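Local coordinates for phosphoribosylformylglycinamidine synthase, purS subunit (Thermotoga maritima, PDB 1VQ3), which serves as the small PurS component of a multi-subunit synthase, an elongated alpha/beta chain found here in an assembly of four copies, at residues I36-V39 against L40-K44; L81-P84 against V85-E88. All coordinates share one frame; numbering follows the deposited sequence.

Interaction 1: residues I36-V39 against L40-K44; sequences IERV and LREEK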
loop_
_atom_site.group_PDB
_atom_site.type_symbol
_atom_site.label_atom_id
_atom_site.label_comp_id
_atom_site.label_asym_id
_atom_site.label_seq_id
_atom_site.Cartn_x
_atom_site.Cartn_y
_atom_site.Cartn_z
ATOM N N ILE C 36 11.814 -17.566 -3.614
ATOM C CA ILE C 36 11.210 -16.968 -4.809
ATOM C C ILE C 36 11.908 -15.676 -5.190
ATOM O O ILE C 36 12.301 -15.500 -6.367
ATOM C CB ILE C 36 9.715 -16.752 -4.616
ATOM C CG1 ILE C 36 9.002 -18.090 -4.541
ATOM C CG2 ILE C 36 9.142 -15.882 -5.728
ATOM C CD1 ILE C 36 7.664 -18.000 -3.861
ATOM N N GLU C 37 12.119 -14.786 -4.223
ATOM C CA GLU C 37 12.845 -13.543 -4.490
ATOM C C GLU C 37 14.226 -13.810 -5.168
ATOM O O GLU C 37 14.632 -13.142 -6.120
ATOM C CB GLU C 37 13.012 -12.745 -3.196
ATOM C CG GLU C 37 13.826 -11.481 -3.356
ATOM C CD GLU C 37 13.758 -10.537 -2.171
ATOM O OE1 GLU C 37 12.750 -10.505 -1.450
ATOM O OE2 GLU C 37 14.739 -9.795 -1.989
ATOM N N ARG C 38 14.932 -14.807 -4.663
ATOM C CA ARG C 38 16.281 -15.096 -5.121
ATOM C C ARG C 38 16.277 -15.628 -6.565
ATOM O O ARG C 38 17.130 -15.252 -7.366
ATOM C CB ARG C 38 16.912 -16.093 -4.155
ATOM C CG ARG C 38 18.378 -16.420 -4.404
ATOM C CD ARG C 38 18.844 -17.641 -3.587
ATOM N NE ARG C 38 18.275 -17.655 -2.223
ATOM C CZ ARG C 38 17.644 -18.694 -1.628
ATOM N NH1 ARG C 38 17.468 -19.871 -2.237
ATOM N NH2 ARG C 38 17.193 -18.548 -0.390
ATOM N N VAL C 39 15.279 -16.448 -6.904
ATOM C CA VAL C 39 15.074 -16.882 -8.295
ATOM C C VAL C 39 14.781 -15.692 -9.201
ATOM O O VAL C 39 15.380 -15.539 -10.284
ATOM C CB VAL C 39 13.929 -17.911 -8.413
ATOM C CG1 VAL C 39 13.691 -18.284 -9.864
ATOM C CG2 VAL C 39 14.254 -19.132 -7.603
ATOM N N LEU C 40 13.870 -14.819 -8.777
ATOM C CA LEU C 40 13.568 -13.679 -9.621
ATOM C C LEU C 40 14.798 -12.819 -9.866
ATOM O O LEU C 40 15.097 -12.440 -10.987
ATOM C CB LEU C 40 12.397 -12.867 -9.065
ATOM C CG LEU C 40 11.012 -13.582 -9.007
ATOM C CD1 LEU C 40 9.996 -12.714 -8.293
ATOM C CD2 LEU C 40 10.505 -13.923 -10.368
ATOM N N ARG C 41 15.530 -12.539 -8.810
ATOM C CA ARG C 41 16.663 -11.632 -8.905
ATOM C C ARG C 41 17.826 -12.270 -9.636
ATOM O O ARG C 41 18.275 -11.751 -10.664
ATOM C CB ARG C 41 17.093 -11.171 -7.518
ATOM C CG ARG C 41 16.043 -10.331 -6.765
ATOM C CD ARG C 41 16.574 -9.822 -5.433
ATOM N NE ARG C 41 17.756 -9.002 -5.668
ATOM C CZ ARG C 41 17.738 -7.736 -6.122
ATOM N NH1 ARG C 41 16.597 -7.090 -6.364
ATOM N NH2 ARG C 41 18.887 -7.092 -6.312
ATOM N N GLU C 42 18.252 -13.419 -9.141
ATOM C CA GLU C 42 19.477 -14.069 -9.589
ATOM C C GLU C 42 19.342 -14.972 -10.810
ATOM O O GLU C 42 20.316 -15.173 -11.505
ATOM C CB GLU C 42 20.037 -14.895 -8.454
ATOM C CG GLU C 42 20.308 -14.106 -7.194
ATOM C CD GLU C 42 21.001 -14.953 -6.144
ATOM O OE1 GLU C 42 21.397 -16.096 -6.468
ATOM O OE2 GLU C 42 21.147 -14.472 -4.999
ATOM N N GLU C 43 18.162 -15.557 -11.052
ATOM C CA GLU C 43 17.936 -16.400 -12.217
ATOM C C GLU C 43 17.135 -15.707 -13.300
ATOM O O GLU C 43 17.347 -15.935 -14.481
ATOM C CB GLU C 43 17.247 -17.700 -11.823
ATOM C CG GLU C 43 18.090 -18.540 -10.896
ATOM C CD GLU C 43 17.441 -19.852 -10.506
ATOM O OE1 GLU C 43 16.546 -20.346 -11.244
ATOM O OE2 GLU C 43 17.850 -20.405 -9.451
ATOM N N LYS C 44 16.202 -14.853 -12.910
ATOM C CA LYS C 44 15.402 -14.131 -13.881
ATOM C C LYS C 44 15.885 -12.694 -14.152
ATOM O O LYS C 44 15.390 -12.050 -15.071
ATOM C CB LYS C 44 13.945 -14.120 -13.409
ATOM C CG LYS C 44 13.149 -15.401 -13.596
ATOM C CD LYS C 44 13.966 -16.695 -13.719
ATOM C CE LYS C 44 13.090 -17.925 -13.920
ATOM N NZ LYS C 44 13.371 -18.709 -15.166
#

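Interaction 2: residues L81-P84 against V85-E88; sequences LVNP and VVEE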
loop_
_atom_site.group_PDB
_atom_site.type_symbol
_atom_site.label_atom_id
_atom_site.label_comp_id
_atom_site.label_asym_id
_atom_site.label_seq_id
_atom_site.Cartn_x
_atom_site.Cartn_y
_atom_site.Cartn_z
ATOM N N LEU C 81 -9.709 -18.962 9.111
ATOM C CA LEU C 81 -8.837 -18.651 7.959
ATOM C C LEU C 81 -7.476 -18.041 8.348
ATOM O O LEU C 81 -6.480 -18.262 7.665
ATOM C CB LEU C 81 -9.563 -17.772 6.960
ATOM C CG LEU C 81 -10.832 -18.385 6.414
ATOM C CD1 LEU C 81 -11.492 -17.408 5.444
ATOM C CD2 LEU C 81 -10.597 -19.768 5.792
ATOM N N VAL C 82 -7.436 -17.312 9.456
ATOM C CA VAL C 82 -6.229 -16.602 9.883
ATOM C C VAL C 82 -5.749 -17.094 11.261
ATOM O O VAL C 82 -6.525 -17.167 12.221
ATOM C CB VAL C 82 -6.488 -15.065 9.924
ATOM C CG1 VAL C 82 -5.219 -14.297 10.202
ATOM C CG2 VAL C 82 -7.067 -14.574 8.568
ATOM N N ASN C 83 -4.465 -17.415 11.327
ATOM C CA ASN C 83 -3.825 -17.745 12.588
ATOM C C ASN C 83 -3.423 -16.432 13.216
ATOM O O ASN C 83 -2.504 -15.799 12.731
ATOM C CB ASN C 83 -2.595 -18.616 12.336
ATOM C CG ASN C 83 -1.942 -19.146 13.638
ATOM O OD1 ASN C 83 -1.897 -18.459 14.653
ATOM N ND2 ASN C 83 -1.408 -20.359 13.578
ATOM N N PRO C 84 -4.040 -16.045 14.321
ATOM C CA PRO C 84 -3.839 -14.709 14.880
ATOM C C PRO C 84 -2.431 -14.453 15.453
ATOM O O PRO C 84 -2.024 -13.302 15.616
ATOM C CB PRO C 84 -4.858 -14.651 16.013
ATOM C CG PRO C 84 -5.140 -16.011 16.351
ATOM C CD PRO C 84 -4.880 -16.885 15.191
ATOM N N VAL C 85 -1.716 -15.524 15.746
ATOM C CA VAL C 85 -0.367 -15.425 16.281
ATOM C C VAL C 85 0.641 -15.058 15.203
ATOM O O VAL C 85 1.482 -14.165 15.413
ATOM C CB VAL C 85 0.035 -16.756 17.002
ATOM C CG1 VAL C 85 1.455 -16.677 17.591
ATOM C CG2 VAL C 85 -0.941 -17.047 18.110
ATOM N N VAL C 86 0.542 -15.695 14.034
ATOM C CA VAL C 86 1.546 -15.509 12.988
ATOM C C VAL C 86 1.113 -14.767 11.745
ATOM O O VAL C 86 1.977 -14.457 10.920
ATOM C CB VAL C 86 2.234 -16.845 12.571
ATOM C CG1 VAL C 86 2.841 -17.487 13.779
ATOM C CG2 VAL C 86 1.312 -17.774 11.891
ATOM N N GLU C 87 -0.189 -14.446 11.646
ATOM C CA GLU C 87 -0.742 -13.829 10.430
ATOM C C GLU C 87 -1.527 -12.607 10.790
ATOM O O GLU C 87 -2.015 -12.456 11.930
ATOM C CB GLU C 87 -1.604 -14.798 9.644
ATOM C CG GLU C 87 -0.750 -15.851 8.942
ATOM C CD GLU C 87 -1.536 -17.011 8.408
ATOM O OE1 GLU C 87 -2.565 -17.352 9.020
ATOM O OE2 GLU C 87 -1.119 -17.561 7.353
ATOM N N GLU C 88 -1.611 -11.733 9.790
ATOM C CA GLU C 88 -2.457 -10.569 9.802
ATOM C C GLU C 88 -3.221 -10.613 8.481
ATOM O O GLU C 88 -2.865 -11.372 7.565
ATOM C CB GLU C 88 -1.603 -9.304 9.910
ATOM C CG GLU C 88 -0.680 -9.120 8.713
ATOM C CD GLU C 88 0.439 -8.134 8.950
ATOM O OE1 GLU C 88 0.768 -7.831 10.110
ATOM O OE2 GLU C 88 0.965 -7.645 7.950
#

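Interaction 1: residues I36-V39 against L40-K44
Leu40 lies one helical turn after Ile36 on helix 31-43. Its N-H points almost straight at the Ile36 carbonyl (Leu40 N to Ile36 O 3.0 Å, N-H...O angle 168°), and the two side chains run side by side in the same direction, Ile36 CG2 meeting Leu40 CD1 at 4.2 Å. Both reach Leu51 of strand 51-62, and Leu40 also packs on Leu80 of a second subunit. Arg41 repeats the i to i+4 bond, with its N 2.9 Å from Glu37 O. Here the aliphatic parts do the touching, Arg41 CD lying 3.8 Å from Glu37 CG, while carboxylate and guanidinium are turned 72° apart and their charged atoms do not meet. Glu42 continues the ladder through a backbone bond to Arg38 O. Its carboxylate settles against the shaft of Arg38, OE2 lying 3.4 Å from Arg38 CG. The Arg38 chain turns about its CG-CD bond (chi3 -39°), a bend that goes with the guanidinium staying off that carboxylate. At Glu43 and Lys44 the winding widens into a pi-type turn: Val39 O accepts from both Glu43 N at 2.9 Å and Lys44 N at 2.8 Å, the second donor lying nearly in line with the carbonyl. The Val39 CG1 methyl is touched by Glu43 OE1 at 3.8 Å and by the aliphatic chain of Lys44. The end of the helix is thus gripped by backbone bonds and methylene packing rather than by salt bridges within it. The neighbouring opposite charges probably add only diffuse attraction, and the polar ends of Glu37 and Arg41 are used on the following chain, hydrogen-bonding Leu51 N and Val48 O, respectively.

Interaction 2: residues L81-P84 against V85-E88
An Asx turn begins the loop that brings the chain from helix 66-81 into strand 87-93: Asn83 OD1 accepts the N-H of Val85, two residues on, at 3.1 Å. The donor comes in tilted 17° from the plane of the amide carbonyl. Asn83 CG stands opposite its own backbone N (chi1 -174°), which swings the amide forward beside Val85, the two side chains pointing the same way. The Asn83 main-chain carbonyl works on the same bend. Glu87 N meets Asn83 O at 2.9 Å, almost in line with the C=O bond, and Val86 N adds a weak bond to that oxygen at 3.3 Å. A beta turn over 83-86, with Pro84 in its second position, therefore lies within a wider alpha turn that closes on the first strand residue. Glu87 returns the grip from its side chain: OE1 takes the N-H of Asn83 at 3.0 Å in a nearly straight bond (170°), so that Asn83 is held to Glu87 through both its N and its O. This gives the buried carboxylate a backbone partner; its other oxygen has a long, weak ion pair with Lys55. Beside the bond, Val82 CG1 packs on Glu87 CB at 3.7 Å, both residues also resting on Val22 of strand 15-24. Val86 lays CG2 against the Asn83 amide carbon, CG, at 3.9 Å, and Pro84 O receives Arg25 NH2.

Overall arrangement
From the N terminus, strand 15-24 leads into helix 31-43, whose last turns form interaction 1. The chain then passes through strands 48-49 and 51-62 and helix 66-81 before interaction 2 bends it into strand 87-93, which pairs antiparallel with strand 15-24. Each contact closes only a short local turn; the two lie in series, neither nesting nor crossing. Within one chain the centres of interactions 1 and 2 are 28 Å apart and their nearest atoms about 14 Å apart, so they do not touch. Interaction 1 ties a helix end to strand 51-62, interaction 2 a helix to the strand outermost within this chain on one side. Assembly brings them together: Ile36 packs on Leu81 of the second subunit.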